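Exodeoxyribonuclease III (PDB 5J8N) probably cleaves DNA at abasic sites and trims DNA strands from their 3' ends, as a magnesium-dependent nuclease of the AP/ExoA repair family. Local coordinates at residues N202-R213 and I239-C249. The protein carries 3 engineered substitutions. Numbering follows the deposited sequence.
Sequences NYSWWSYRTGAR and IYPEIMGSDHC. Engineered in segment 202-213: Tyr208 (natural residue Met).
Arg213 NH2 is gripped by two backbone carbonyls of the loop after strand 234-239: it donates to Pro241 O at 2.9 Å and to Ile243 O at 3.0 Å. This loop of the DNase I-like fold carries Asp247, a predicted metal ligand, and His248, the predicted proton acceptor. An extended chain, CG anti to the backbone N (chi1 -176°), carries the guanidinium into the loop, where Trp206 CZ3 lies over one face and Met244 SD over the opposite one, each 3.5 Å from its plane. A water links NE to Pro241 O. A leucine here would probably leave both carbonyls without their charged donor. Nearer the predicted active site, a single beta bridge pairs Trp205 with His248, and Trp206 N donates to Asp247 O (3.1 Å, N-H...O angle 164°). Asp247 CB makes a CH-pi contact with one face of engineered Tyr208 (4.0 Å to the ring centroid), whose hydroxyl is hydrogen-bonded to Asn12, a magnesium ligand. His248 ND1 is held by Asp222; Trp205 and His248 form an edge-to-face pair, planes at 64°, Trp205 CD1 3.4 Å from His248 NE2. In the indole plane, Trp205 NE1 reaches Asp247 OD2 at 2.8 Å, meeting the carboxylate from above its plane.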
loop_
_atom_site.group_PDB
_atom_site.type_symbol
_atom_site.label_atom_id
_atom_site.label_comp_id
_atom_site.label_asym_id
_atom_site.label_seq_id
_atom_site.Cartn_x
_atom_site.Cartn_y
_atom_site.Cartn_z
ATOM N N ASN A 202 -16.771 3.857 1.248
ATOM C CA ASN A 202 -15.671 3.432 0.402
ATOM C C ASN A 202 -14.535 2.896 1.257
ATOM O O ASN A 202 -13.812 3.677 1.919
ATOM C CB ASN A 202 -15.202 4.618 -0.444
ATOM C CG ASN A 202 -16.150 4.908 -1.570
ATOM O OD1 ASN A 202 -16.392 4.033 -2.409
ATOM N ND2 ASN A 202 -16.735 6.117 -1.590
ATOM N N TYR A 203 -14.452 1.549 1.309
ATOM C CA TYR A 203 -13.525 0.879 2.197
ATOM C C TYR A 203 -12.647 -0.085 1.442
ATOM O O TYR A 203 -12.963 -0.510 0.322
ATOM C CB TYR A 203 -14.321 0.125 3.284
ATOM C CG TYR A 203 -15.357 0.965 3.973
ATOM C CD1 TYR A 203 -15.034 2.211 4.508
ATOM C CD2 TYR A 203 -16.673 0.520 4.096
ATOM C CE1 TYR A 203 -15.997 2.996 5.125
ATOM C CE2 TYR A 203 -17.657 1.278 4.737
ATOM C CZ TYR A 203 -17.310 2.518 5.233
ATOM O OH TYR A 203 -18.279 3.301 5.813
ATOM N N SER A 204 -11.567 -0.519 2.084
ATOM C CA SER A 204 -10.649 -1.471 1.438
ATOM C C SER A 204 -10.334 -2.642 2.337
ATOM O O SER A 204 -9.509 -3.471 1.965
ATOM C CB SER A 204 -9.331 -0.780 1.010
ATOM O OG SER A 204 -8.616 -0.345 2.187
ATOM N N TRP A 205 -10.935 -2.722 3.517
ATOM C CA TRP A 205 -10.717 -3.833 4.470
ATOM C C TRP A 205 -11.992 -4.120 5.206
ATOM O O TRP A 205 -12.734 -3.198 5.579
ATOM C CB TRP A 205 -9.603 -3.451 5.503
ATOM C CG TRP A 205 -9.404 -4.551 6.499
ATOM C CD1 TRP A 205 -8.584 -5.672 6.362
ATOM C CD2 TRP A 205 -10.066 -4.712 7.777
ATOM N NE1 TRP A 205 -8.711 -6.496 7.471
ATOM C CE2 TRP A 205 -9.631 -5.962 8.344
ATOM C CE3 TRP A 205 -11.033 -3.964 8.477
ATOM C CZ2 TRP A 205 -10.061 -6.418 9.574
ATOM C CZ3 TRP A 205 -11.493 -4.467 9.698
ATOM C CH2 TRP A 205 -10.994 -5.676 10.233
ATOM N N TRP A 206 -12.232 -5.413 5.420
ATOM C CA TRP A 206 -13.364 -5.861 6.218
ATOM C C TRP A 206 -12.928 -7.051 7.037
ATOM O O TRP A 206 -12.128 -7.876 6.550
ATOM C CB TRP A 206 -14.586 -6.302 5.372
ATOM C CG TRP A 206 -15.032 -5.279 4.320
ATOM C CD1 TRP A 206 -16.104 -4.471 4.404
ATOM C CD2 TRP A 206 -14.409 -5.004 3.060
ATOM N NE1 TRP A 206 -16.200 -3.666 3.272
ATOM C CE2 TRP A 206 -15.161 -3.998 2.438
ATOM C CE3 TRP A 206 -13.279 -5.529 2.399
ATOM C CZ2 TRP A 206 -14.849 -3.512 1.183
ATOM C CZ3 TRP A 206 -12.945 -5.021 1.145
ATOM C CH2 TRP A 206 -13.753 -4.016 0.558
ATOM N N SER A 207 -13.446 -7.169 8.253
ATOM C CA SER A 207 -13.206 -8.353 9.065
ATOM C C SER A 207 -13.688 -9.598 8.300
ATOM O O SER A 207 -14.628 -9.551 7.515
ATOM C CB SER A 207 -13.969 -8.195 10.382
ATOM O OG SER A 207 -13.876 -9.402 11.168
ATOM N N TYR A 208 -13.046 -10.737 8.570
ATOM C CA TYR A 208 -13.580 -12.029 8.124
ATOM C C TYR A 208 -14.771 -12.501 8.927
ATOM O O TYR A 208 -15.343 -13.554 8.648
ATOM C CB TYR A 208 -12.494 -13.085 8.214
ATOM C CG TYR A 208 -11.357 -13.038 7.216
ATOM C CD1 TYR A 208 -11.540 -13.368 5.894
ATOM C CD2 TYR A 208 -10.081 -12.739 7.655
ATOM C CE1 TYR A 208 -10.406 -13.368 4.989
ATOM C CE2 TYR A 208 -8.956 -12.753 6.810
ATOM C CZ TYR A 208 -9.155 -13.073 5.485
ATOM O OH TYR A 208 -8.050 -13.133 4.658
ATOM N N ARG A 209 -15.182 -11.756 9.949
ATOM C CA ARG A 209 -16.385 -12.076 10.713
ATOM C C ARG A 209 -17.546 -12.270 9.751
ATOM O O ARG A 209 -17.692 -11.476 8.781
ATOM C CB ARG A 209 -16.732 -10.956 11.708
ATOM C CG ARG A 209 -15.906 -10.879 12.984
ATOM C CD ARG A 209 -16.324 -9.630 13.826
ATOM N NE ARG A 209 -16.209 -8.379 13.059
ATOM C CZ ARG A 209 -17.237 -7.743 12.489
ATOM N NH1 ARG A 209 -17.027 -6.618 11.790
ATOM N NH2 ARG A 209 -18.470 -8.240 12.607
ATOM N N THR A 210 -18.379 -13.261 10.001
ATOM C CA THR A 210 -19.408 -13.619 9.036
ATOM C C THR A 210 -20.255 -12.410 8.659
ATOM O O THR A 210 -20.800 -11.759 9.530
ATOM C CB THR A 210 -20.279 -14.745 9.601
ATOM O OG1 THR A 210 -19.446 -15.891 9.871
ATOM C CG2 THR A 210 -21.416 -15.127 8.650
ATOM N N GLY A 211 -20.348 -12.169 7.362
ATOM C CA GLY A 211 -21.203 -11.115 6.806
ATOM C C GLY A 211 -20.637 -9.702 6.867
ATOM O O GLY A 211 -21.266 -8.785 6.332
ATOM N N ALA A 212 -19.474 -9.476 7.470
ATOM C CA ALA A 212 -19.003 -8.119 7.586
ATOM C C ALA A 212 -18.748 -7.504 6.248
ATOM O O ALA A 212 -19.119 -6.336 5.999
ATOM C CB ALA A 212 -17.747 -8.034 8.436
ATOM N N ARG A 213 -18.099 -8.237 5.344
ATOM C CA ARG A 213 -17.840 -7.655 4.022
ATOM C C ARG A 213 -19.138 -7.478 3.213
ATOM O O ARG A 213 -19.339 -6.416 2.612
ATOM C CB ARG A 213 -16.817 -8.499 3.243
ATOM C CG ARG A 213 -16.423 -7.877 1.888
ATOM C CD ARG A 213 -15.178 -8.555 1.345
ATOM N NE ARG A 213 -14.785 -7.967 0.074
ATOM C CZ ARG A 213 -13.595 -8.158 -0.495
ATOM N NH1 ARG A 213 -12.751 -8.975 0.060
ATOM N NH2 ARG A 213 -13.284 -7.562 -1.633
ATOM N N ILE A 239 -11.020 2.109 -5.900
ATOM C CA ILE A 239 -11.013 1.001 -4.964
ATOM C C ILE A 239 -11.700 -0.109 -5.743
ATOM O O ILE A 239 -12.619 0.119 -6.521
ATOM C CB ILE A 239 -11.732 1.323 -3.654
ATOM C CG1 ILE A 239 -11.064 2.533 -3.001
ATOM C CG2 ILE A 239 -11.693 0.144 -2.694
ATOM C CD1 ILE A 239 -11.911 3.084 -1.855
ATOM N N TYR A 240 -11.218 -1.346 -5.522
ATOM C CA TYR A 240 -11.718 -2.523 -6.264
ATOM C C TYR A 240 -12.403 -3.556 -5.352
ATOM O O TYR A 240 -11.872 -4.658 -5.132
ATOM C CB TYR A 240 -10.527 -3.208 -7.011
ATOM C CG TYR A 240 -9.915 -2.375 -8.099
ATOM C CD1 TYR A 240 -8.902 -1.452 -7.803
ATOM C CD2 TYR A 240 -10.285 -2.559 -9.420
ATOM C CE1 TYR A 240 -8.330 -0.698 -8.843
ATOM C CE2 TYR A 240 -9.738 -1.768 -10.422
ATOM C CZ TYR A 240 -8.752 -0.876 -10.117
ATOM O OH TYR A 240 -8.169 -0.137 -11.178
ATOM N N PRO A 241 -13.552 -3.201 -4.792
ATOM C CA PRO A 241 -14.191 -4.083 -3.814
ATOM C C PRO A 241 -14.675 -5.402 -4.431
ATOM O O PRO A 241 -15.001 -6.339 -3.676
ATOM C CB PRO A 241 -15.371 -3.226 -3.282
ATOM C CG PRO A 241 -15.670 -2.261 -4.399
ATOM C CD PRO A 241 -14.329 -1.973 -5.036
ATOM N N GLU A 242 -14.719 -5.490 -5.747
ATOM C CA GLU A 242 -15.139 -6.721 -6.427
ATOM C C GLU A 242 -14.012 -7.749 -6.467
ATOM O O GLU A 242 -14.285 -8.891 -6.825
ATOM C CB GLU A 242 -15.662 -6.426 -7.858
ATOM C CG GLU A 242 -14.557 -5.999 -8.876
ATOM C CD GLU A 242 -14.141 -4.527 -8.857
ATOM O OE1 GLU A 242 -13.572 -4.067 -9.860
ATOM O OE2 GLU A 242 -14.386 -3.806 -7.867
ATOM N N ILE A 243 -12.799 -7.408 -6.075
ATOM C CA ILE A 243 -11.690 -8.367 -6.122
ATOM C C ILE A 243 -11.546 -9.053 -4.776
ATOM O O ILE A 243 -11.274 -8.393 -3.765
ATOM C CB ILE A 243 -10.380 -7.673 -6.529
ATOM C CG1 ILE A 243 -10.573 -7.117 -7.946
ATOM C CG2 ILE A 243 -9.174 -8.682 -6.452
ATOM C CD1 ILE A 243 -9.392 -6.421 -8.525
ATOM N N MET A 244 -11.779 -10.360 -4.769
ATOM C CA MET A 244 -11.860 -11.206 -3.564
ATOM C C MET A 244 -10.532 -11.874 -3.315
ATOM O O MET A 244 -9.643 -11.835 -4.148
ATOM C CB MET A 244 -12.975 -12.260 -3.740
ATOM C CG MET A 244 -14.343 -11.639 -4.154
ATOM S SD MET A 244 -14.901 -10.358 -3.022
ATOM C CE MET A 244 -15.387 -11.133 -1.554
ATOM N N GLY A 245 -10.451 -12.522 -2.164
ATOM C CA GLY A 245 -9.314 -13.390 -1.855
ATOM C C GLY A 245 -8.479 -12.964 -0.660
ATOM O O GLY A 245 -7.632 -13.750 -0.229
ATOM N N SER A 246 -8.727 -11.778 -0.160
ATOM C CA SER A 246 -8.017 -11.296 1.001
ATOM C C SER A 246 -8.992 -10.554 1.912
ATOM O O SER A 246 -10.159 -10.291 1.524
ATOM C CB SER A 246 -6.913 -10.339 0.530
ATOM O OG SER A 246 -6.247 -9.668 1.608
ATOM N N ASP A 247 -8.575 -10.195 3.120
ATOM C CA ASP A 247 -9.408 -9.296 3.934
ATOM C C ASP A 247 -9.381 -7.877 3.421
ATOM O O ASP A 247 -10.291 -7.137 3.735
ATOM C CB ASP A 247 -9.029 -9.360 5.446
ATOM C CG ASP A 247 -7.550 -9.147 5.748
ATOM O OD1 ASP A 247 -6.650 -9.230 4.878
ATOM O OD2 ASP A 247 -7.279 -8.879 6.963
ATOM N N HIS A 248 -8.336 -7.489 2.678
ATOM C CA HIS A 248 -8.319 -6.212 1.967
ATOM C C HIS A 248 -8.760 -6.424 0.517
ATOM O O HIS A 248 -8.600 -7.531 -0.029
ATOM C CB HIS A 248 -6.918 -5.604 1.893
ATOM C CG HIS A 248 -6.316 -5.270 3.217
ATOM N ND1 HIS A 248 -6.042 -3.970 3.596
ATOM C CD2 HIS A 248 -5.880 -6.070 4.216
ATOM C CE1 HIS A 248 -5.459 -3.990 4.787
ATOM N NE2 HIS A 248 -5.372 -5.245 5.184
ATOM N N CYS A 249 -9.257 -5.358 -0.105
ATOM C CA CYS A 249 -9.352 -5.342 -1.573
ATOM C C CYS A 249 -8.320 -4.395 -2.125
ATOM O O CYS A 249 -7.761 -3.576 -1.397
ATOM C CB CYS A 249 -10.778 -4.949 -2.046
ATOM S SG CYS A 249 -11.180 -3.201 -1.814
HETATM O O HOH W 1 -8.622 -14.484 2.353
HETATM O O HOH W 2 -10.232 -9.314 -1.426
HETATM O O HOH W 3 -16.759 -6.449 -1.476
HETATM O O HOH W 4 -12.811 -10.879 2.326
#